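Local coordinates for RNA polymerase II subunit A C-terminal domain phosphatase SSU72 (Homo sapiens, PDB 4H3K), which removes phosphate from serine and threonine residues, acting on the C-terminal domain of RNA polymerase II, and takes part in RNA processing and transcription termination, at residues N99-L102 with H103-D106; F77-T80 with Y81-Y85; S39-A42 with H43-S47. The protein carries 1 engineered substitution. All coordinates share one frame; numbering follows the deposited sequence.

Contact 1. Residues N99-L102 with H103-D106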
loop_
_atom_site.group_PDB
_atom_site.type_symbol
_atom_site.label_atom_id
_atom_site.label_comp_id
_atom_site.label_asym_id
_atom_site.label_seq_id
_atom_site.Cartn_x
_atom_site.Cartn_y
_atom_site.Cartn_z
ATOM N N ASN B 99 28.448 -29.164 2.994
ATOM C CA ASN B 99 27.573 -28.245 3.701
ATOM C C ASN B 99 26.315 -27.847 2.915
ATOM O O ASN B 99 25.688 -26.832 3.237
ATOM C CB ASN B 99 28.365 -27.012 4.136
ATOM C CG ASN B 99 28.868 -26.200 2.967
ATOM O OD1 ASN B 99 28.462 -26.400 1.823
ATOM N ND2 ASN B 99 29.747 -25.268 3.254
ATOM N N GLY B 100 25.979 -28.626 1.878
ATOM C CA GLY B 100 24.737 -28.471 1.095
ATOM C C GLY B 100 24.659 -27.243 0.201
ATOM O O GLY B 100 23.640 -27.022 -0.473
ATOM N N ILE B 101 25.731 -26.443 0.181
ATOM C CA ILE B 101 25.706 -25.179 -0.546
ATOM C C ILE B 101 25.652 -25.353 -2.069
ATOM O O ILE B 101 24.957 -24.604 -2.758
ATOM C CB ILE B 101 26.835 -24.223 -0.106
ATOM C CG1 ILE B 101 26.615 -23.811 1.342
ATOM C CG2 ILE B 101 26.891 -22.997 -0.996
ATOM C CD1 ILE B 101 27.707 -22.977 1.900
ATOM N N LEU B 102 26.351 -26.348 -2.605
ATOM C CA LEU B 102 26.261 -26.594 -4.059
ATOM C C LEU B 102 24.855 -27.037 -4.457
ATOM O O LEU B 102 24.306 -26.580 -5.464
ATOM C CB LEU B 102 27.339 -27.590 -4.564
ATOM C CG LEU B 102 28.800 -27.100 -4.511
ATOM C CD1 LEU B 102 29.750 -28.184 -5.049
ATOM C CD2 LEU B 102 29.065 -25.748 -5.227
ATOM N N HIS B 103 24.281 -27.917 -3.654
ATOM C CA HIS B 103 22.902 -28.372 -3.856
ATOM C C HIS B 103 21.912 -27.196 -3.768
ATOM O O HIS B 103 21.026 -27.077 -4.611
ATOM C CB HIS B 103 22.545 -29.489 -2.860
ATOM C CG HIS B 103 21.177 -30.079 -3.068
ATOM N ND1 HIS B 103 20.017 -29.408 -2.742
ATOM C CD2 HIS B 103 20.783 -31.280 -3.562
ATOM C CE1 HIS B 103 18.971 -30.159 -3.035
ATOM N NE2 HIS B 103 19.407 -31.301 -3.531
ATOM N N MET B 104 22.076 -26.329 -2.760
ATOM C CA MET B 104 21.232 -25.125 -2.602
ATOM C C MET B 104 21.332 -24.224 -3.831
ATOM O O MET B 104 20.316 -23.789 -4.369
ATOM C CB MET B 104 21.646 -24.340 -1.363
ATOM C CG MET B 104 20.719 -23.158 -1.020
ATOM S SD MET B 104 21.467 -22.226 0.321
ATOM C CE MET B 104 22.764 -21.304 -0.520
ATOM N N LEU B 105 22.564 -23.962 -4.276
ATOM C CA LEU B 105 22.791 -23.134 -5.461
ATOM C C LEU B 105 22.154 -23.701 -6.727
ATOM O O LEU B 105 21.559 -22.969 -7.513
ATOM C CB LEU B 105 24.287 -22.846 -5.666
ATOM C CG LEU B 105 24.905 -21.825 -4.699
ATOM C CD1 LEU B 105 26.448 -21.800 -4.789
ATOM C CD2 LEU B 105 24.333 -20.404 -4.878
ATOM N N ASP B 106 22.285 -25.016 -6.902
ATOM C CA ASP B 106 21.644 -25.745 -7.993
ATOM C C ASP B 106 20.127 -25.647 -7.922
ATOM O O ASP B 106 19.473 -25.387 -8.932
ATOM C CB ASP B 106 22.066 -27.213 -7.952
ATOM C CG ASP B 106 21.504 -28.005 -9.102
ATOM O OD1 ASP B 106 21.880 -27.717 -10.254
ATOM O OD2 ASP B 106 20.680 -28.908 -8.855
#

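Contact 2. Residues F77-T80 with Y81-Y85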
loop_
_atom_site.group_PDB
_atom_site.type_symbol
_atom_site.label_atom_id
_atom_site.label_comp_id
_atom_site.label_asym_id
_atom_site.label_seq_id
_atom_site.Cartn_x
_atom_site.Cartn_y
_atom_site.Cartn_z
ATOM N N PHE B 77 25.050 -8.801 -5.688
ATOM C CA PHE B 77 23.752 -9.279 -6.178
ATOM C C PHE B 77 23.668 -9.504 -7.704
ATOM O O PHE B 77 22.788 -10.242 -8.170
ATOM C CB PHE B 77 22.640 -8.340 -5.731
ATOM C CG PHE B 77 22.014 -8.741 -4.451
ATOM C CD1 PHE B 77 22.514 -8.260 -3.244
ATOM C CD2 PHE B 77 20.900 -9.597 -4.435
ATOM C CE1 PHE B 77 21.927 -8.617 -2.034
ATOM C CE2 PHE B 77 20.295 -9.958 -3.224
ATOM C CZ PHE B 77 20.814 -9.487 -2.023
ATOM N N LYS B 78 24.575 -8.880 -8.465
ATOM C CA LYS B 78 24.637 -9.058 -9.912
ATOM C C LYS B 78 25.162 -10.438 -10.334
ATOM O O LYS B 78 25.062 -10.796 -11.489
ATOM C CB LYS B 78 25.464 -7.930 -10.574
ATOM C CG LYS B 78 24.737 -6.583 -10.606
ATOM C CD LYS B 78 25.696 -5.421 -10.473
ATOM C CE LYS B 78 25.054 -4.307 -9.646
ATOM N NZ LYS B 78 24.638 -3.109 -10.456
ATOM N N THR B 79 25.708 -11.207 -9.395
ATOM C CA THR B 79 26.301 -12.502 -9.689
ATOM C C THR B 79 25.244 -13.611 -9.729
ATOM O O THR B 79 24.392 -13.717 -8.863
ATOM C CB THR B 79 27.352 -12.859 -8.634
ATOM O OG1 THR B 79 28.336 -11.820 -8.552
ATOM C CG2 THR B 79 28.016 -14.165 -8.956
ATOM N N THR B 80 25.334 -14.432 -10.759
ATOM C CA THR B 80 24.441 -15.556 -11.022
ATOM C C THR B 80 24.651 -16.710 -10.020
ATOM O O THR B 80 25.762 -16.895 -9.501
ATOM C CB THR B 80 24.687 -15.962 -12.518
ATOM O OG1 THR B 80 23.593 -15.507 -13.316
ATOM C CG2 THR B 80 24.880 -17.408 -12.725
ATOM N N TYR B 81 23.586 -17.447 -9.701
ATOM C CA TYR B 81 23.729 -18.644 -8.859
ATOM C C TYR B 81 24.737 -19.626 -9.466
ATOM O O TYR B 81 25.529 -20.265 -8.757
ATOM C CB TYR B 81 22.392 -19.358 -8.668
ATOM C CG TYR B 81 21.341 -18.568 -7.884
ATOM C CD1 TYR B 81 21.529 -18.251 -6.537
ATOM C CD2 TYR B 81 20.147 -18.172 -8.493
ATOM C CE1 TYR B 81 20.541 -17.537 -5.801
ATOM C CE2 TYR B 81 19.156 -17.462 -7.778
ATOM C CZ TYR B 81 19.364 -17.152 -6.440
ATOM O OH TYR B 81 18.384 -16.475 -5.759
ATOM N N ASP B 82 24.671 -19.751 -10.784
ATOM C CA ASP B 82 25.599 -20.592 -11.547
ATOM C C ASP B 82 27.050 -20.119 -11.404
ATOM O O ASP B 82 27.948 -20.937 -11.222
ATOM C CB ASP B 82 25.169 -20.622 -13.010
ATOM C CG ASP B 82 25.864 -21.693 -13.789
ATOM O OD1 ASP B 82 25.577 -22.876 -13.532
ATOM O OD2 ASP B 82 26.714 -21.342 -14.631
ATOM N N GLN B 83 27.287 -18.811 -11.458
ATOM C CA GLN B 83 28.643 -18.288 -11.225
ATOM C C GLN B 83 29.120 -18.626 -9.809
ATOM O O GLN B 83 30.254 -19.048 -9.629
ATOM C CB GLN B 83 28.749 -16.784 -11.529
ATOM C CG GLN B 83 28.571 -16.472 -13.006
ATOM C CD GLN B 83 28.390 -14.994 -13.301
ATOM O OE1 GLN B 83 27.573 -14.317 -12.692
ATOM N NE2 GLN B 83 29.157 -14.489 -14.263
ATOM N N MET B 84 28.232 -18.507 -8.820
ATOM C CA MET B 84 28.566 -18.858 -7.432
ATOM C C MET B 84 28.883 -20.337 -7.294
ATOM O O MET B 84 29.822 -20.723 -6.581
ATOM C CB MET B 84 27.435 -18.485 -6.464
ATOM C CG MET B 84 27.259 -17.011 -6.273
ATOM S SD MET B 84 25.728 -16.670 -5.380
ATOM C CE MET B 84 25.353 -15.061 -6.068
ATOM N N TYR B 85 28.088 -21.150 -7.979
ATOM C CA TYR B 85 28.274 -22.593 -8.009
ATOM C C TYR B 85 29.683 -22.922 -8.505
ATOM O O TYR B 85 30.432 -23.629 -7.829
ATOM C CB TYR B 85 27.223 -23.240 -8.909
ATOM C CG TYR B 85 27.233 -24.750 -8.894
ATOM C CD1 TYR B 85 28.110 -25.470 -9.704
ATOM C CD2 TYR B 85 26.354 -25.461 -8.071
ATOM C CE1 TYR B 85 28.119 -26.859 -9.692
ATOM C CE2 TYR B 85 26.363 -26.846 -8.044
ATOM C CZ TYR B 85 27.246 -27.538 -8.861
ATOM O OH TYR B 85 27.244 -28.910 -8.838
#

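Contact 3. Residues S39-A42 with H43-S47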
loop_
_atom_site.group_PDB
_atom_site.type_symbol
_atom_site.label_atom_id
_atom_site.label_comp_id
_atom_site.label_asym_id
_atom_site.label_seq_id
_atom_site.Cartn_x
_atom_site.Cartn_y
_atom_site.Cartn_z
ATOM N N SER B 39 14.465 -17.477 1.912
ATOM C CA SER B 39 13.485 -17.004 0.947
ATOM C C SER B 39 13.339 -17.951 -0.245
ATOM O O SER B 39 12.258 -18.065 -0.799
ATOM C CB SER B 39 13.805 -15.553 0.465
ATOM O OG SER B 39 15.152 -15.476 -0.039
ATOM N N MET B 40 14.408 -18.651 -0.615
ATOM C CA MET B 40 14.382 -19.543 -1.760
ATOM C C MET B 40 13.721 -20.895 -1.434
ATOM O O MET B 40 12.981 -21.443 -2.258
ATOM C CB MET B 40 15.785 -19.706 -2.344
ATOM C CG MET B 40 16.291 -18.399 -2.947
ATOM S SD MET B 40 15.316 -17.950 -4.402
ATOM C CE MET B 40 16.099 -18.977 -5.678
ATOM N N GLU B 41 14.004 -21.417 -0.250
ATOM C CA GLU B 41 13.241 -22.558 0.292
ATOM C C GLU B 41 11.733 -22.263 0.291
ATOM O O GLU B 41 10.914 -23.121 -0.076
ATOM C CB GLU B 41 13.716 -22.867 1.710
ATOM C CG GLU B 41 13.371 -24.285 2.209
ATOM C CD GLU B 41 13.974 -25.370 1.324
ATOM O OE1 GLU B 41 13.219 -26.227 0.889
ATOM O OE2 GLU B 41 15.184 -25.326 1.026
ATOM N N ALA B 42 11.366 -21.046 0.684
ATOM C CA ALA B 42 9.956 -20.659 0.742
ATOM C C ALA B 42 9.411 -20.445 -0.669
ATOM O O ALA B 42 8.314 -20.849 -0.945
ATOM C CB ALA B 42 9.776 -19.387 1.598
ATOM N N HIS B 43 10.198 -19.810 -1.546
ATOM C CA HIS B 43 9.814 -19.587 -2.946
ATOM C C HIS B 43 9.489 -20.948 -3.544
ATOM O O HIS B 43 8.419 -21.130 -4.133
ATOM C CB HIS B 43 10.984 -18.937 -3.701
ATOM C CG HIS B 43 10.657 -18.454 -5.083
ATOM N ND1 HIS B 43 11.258 -17.335 -5.632
ATOM C CD2 HIS B 43 9.838 -18.948 -6.043
ATOM C CE1 HIS B 43 10.809 -17.153 -6.859
ATOM N NE2 HIS B 43 9.941 -18.114 -7.132
ATOM N N ASN B 44 10.391 -21.907 -3.347
ATOM C CA ASN B 44 10.220 -23.251 -3.897
ATOM C C ASN B 44 8.924 -23.928 -3.399
ATOM O O ASN B 44 8.116 -24.391 -4.224
ATOM C CB ASN B 44 11.475 -24.111 -3.640
ATOM C CG ASN B 44 11.462 -25.455 -4.413
ATOM O OD1 ASN B 44 11.386 -26.525 -3.800
ATOM N ND2 ASN B 44 11.509 -25.393 -5.742
ATOM N N ILE B 45 8.711 -23.981 -2.082
ATOM C CA ILE B 45 7.505 -24.637 -1.537
ATOM C C ILE B 45 6.231 -23.897 -2.018
ATOM O O ILE B 45 5.279 -24.521 -2.520
ATOM C CB ILE B 45 7.519 -24.713 0.036
ATOM C CG1 ILE B 45 8.742 -25.513 0.567
ATOM C CG2 ILE B 45 6.212 -25.351 0.585
ATOM C CD1 ILE B 45 9.200 -26.637 -0.285
ATOM N N LEU B 46 6.221 -22.566 -1.893
ATOM C CA LEU B 46 5.019 -21.791 -2.270
ATOM C C LEU B 46 4.716 -21.989 -3.743
ATOM O O LEU B 46 3.571 -22.242 -4.110
ATOM C CB LEU B 46 5.158 -20.310 -1.917
ATOM C CG LEU B 46 5.082 -20.021 -0.397
ATOM C CD1 LEU B 46 5.523 -18.626 -0.098
ATOM C CD2 LEU B 46 3.669 -20.195 0.173
ATOM N N SER B 47 5.761 -21.901 -4.572
ATOM C CA SER B 47 5.587 -22.016 -6.017
ATOM C C SER B 47 4.987 -23.385 -6.360
ATOM O O SER B 47 4.054 -23.469 -7.139
ATOM C CB SER B 47 6.915 -21.797 -6.727
ATOM O OG SER B 47 6.780 -22.111 -8.084
#

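Contact 1. Residues N99-L102 with H103-D106
Gly100 O receiving the N-H of Met104 marks this as a local helix-start contact, the first turns of helix 101-109 just after the tight bend that ends helix 81-98. The two atoms, Met104 N and Gly100 O, are 2.9 Å apart and the bond runs at 160° at the hydrogen. Leu105 N to Ile101 O and Asp106 N to Leu102 O repeat the step, each at 2.9 Å. Gly100 occupies the N-cap and, lacking a side chain, turns the corner with a positive phi of 71°. Just before it, Asn99 forms an Asx turn: its OD1 accepts Ile101 N at 3.2 Å, the donor standing tilted from the amide's carbonyl plane. Asn99 and Gly100 thus form the short link between consecutive helices 81-98 and 101-109, the Asx turn engaging the first N-H of the new helix. On the apolar side, Ile101 and Leu105 lie side by side and point the same way, one turn apart, with Ile101 CG2 4.0 Å from Leu105 CD1. Ile101 places this methyl anti to its own nitrogen, on the carbonyl side, whereas Leu105 swings CG back beside its nitrogen (chi1 -74°), so that CG rests 3.4 Å from Ile101 O. Met104 leaves CE a loose 4.5 Å from the same Ile101 CG2, while its side chain also meets Gln36 and Asn37. Leu102 leans away toward Tyr85 and Tyr96 of the preceding helix, Ile101 reaches Leu88, and Asp106 turns its carboxylate to a salt bridge with Arg110.

Contact 2. Residues F77-T80 with Y81-Y85
Thr80 and Gln83 meet at the start of helix 81-98, where the Gln83 side chain reaches back along the first turn to the residue before the helix. Gln83 sets CG beside its own nitrogen (chi1 -67°) and runs extended beyond it, which delivers OE1 to Thr80 N at 3.0 Å. The bond is nearly straight, 169° at the hydrogen, and enters in the carbonyl plane on a lone pair. This is one half of a capping box: Thr80 holds the N-cap, but its side chain returns no capping bond, and its OG1 makes a weak hydrogen bond to Pro113 O instead. CG2, not OG1, faces the N-H groups of Asp82 and Gln83, 3.0 Å from Asp82 N; with chi1 at -105°, far from staggered, this placement is doubtful. Thr79 passes the Gln83 stem at a slant, CG2 being 3.7 Å from Gln83 CB. Met84, extended beyond CG, runs back along the incoming chain until CE stands 3.2 Å from Thr79 O. The helix proper begins with Met84 N bonded to Thr80 O at 3.0 Å. The chemistry is uneven: the Thr80 N-H is satisfied by a side-chain amide, whereas the buried Thr79 O has a methyl against it and no polar partner.

Contact 3. Residues S39-A42 with H43-S47
Helix 38-48, which follows the phosphate-binding loop and crosses from strand 27-32 to strand 52-57, holds this contact within a single run of turns. Ser39 O takes His43 N at 2.8 Å, Met40 O takes Asn44 N, Glu41 O takes Ile45 N, and Ala42 O takes Leu46 N at 2.9 Å. Along one flank Met40 folds back, its three torsions all turned the same way, and its sulfur approaches the His43 imidazole obliquely, 5.1 Å from the ring centroid to SD. The imidazole reaches this flank because CG stands opposite the backbone nitrogen (chi1 -171°), and its ND1 is fixed by a hydrogen bond to Ser55 OG on strand 52-57. Glu41 passes near Ile45, OE1 4.2 Å from CD1, while OE2 forms a salt bridge with Arg107. Ile45 packs on Phe173 and Cys176 of helix 165-184, its CG1 3.3 Å from Glu41 O. Ala42 and Leu46 face Val30 on the sheet side. At the helix N-terminus Ser39 OG is hydrogen-bonded to Asn35 OD1 and to OG of Ser32, probably the engineered residue, at the CX5R nucleophilic cysteine position. A phosphate ion, probably from the crystallisation liquor, lies about 4 Å from the Ser39 side chain, consistent with the active-site pocket. Strand, CX5R loop, helix and parallel strand make the beta-alpha-beta unit found in the related low-molecular-weight tyrosine phosphatases.

In the fold
Contacts 1 and 2 belong to consecutive helices, their centres 12 Å apart, and touch: Leu102 O lies 3.3 Å from Tyr85 CE2, and Leu105 CD1 is 3.6 Å from Tyr85 N. Contact 3 sits nearer the centre of the chain, on the helix that leaves the phosphate-binding loop. It meets contact 2 through Tyr81, whose OH is 3.4 Å from Met40 CE and is hydrogen-bonded to Asn35 O. Contacts 1 and 3 do not touch, their nearest atoms being about 6 Å apart, but Met104 and Leu105 pack on Gln36. Helices 81-98 and 101-109 thus pack against the loop at Asn35 and Gln36; the phosphate is about 4 Å from the Ser39 side chain.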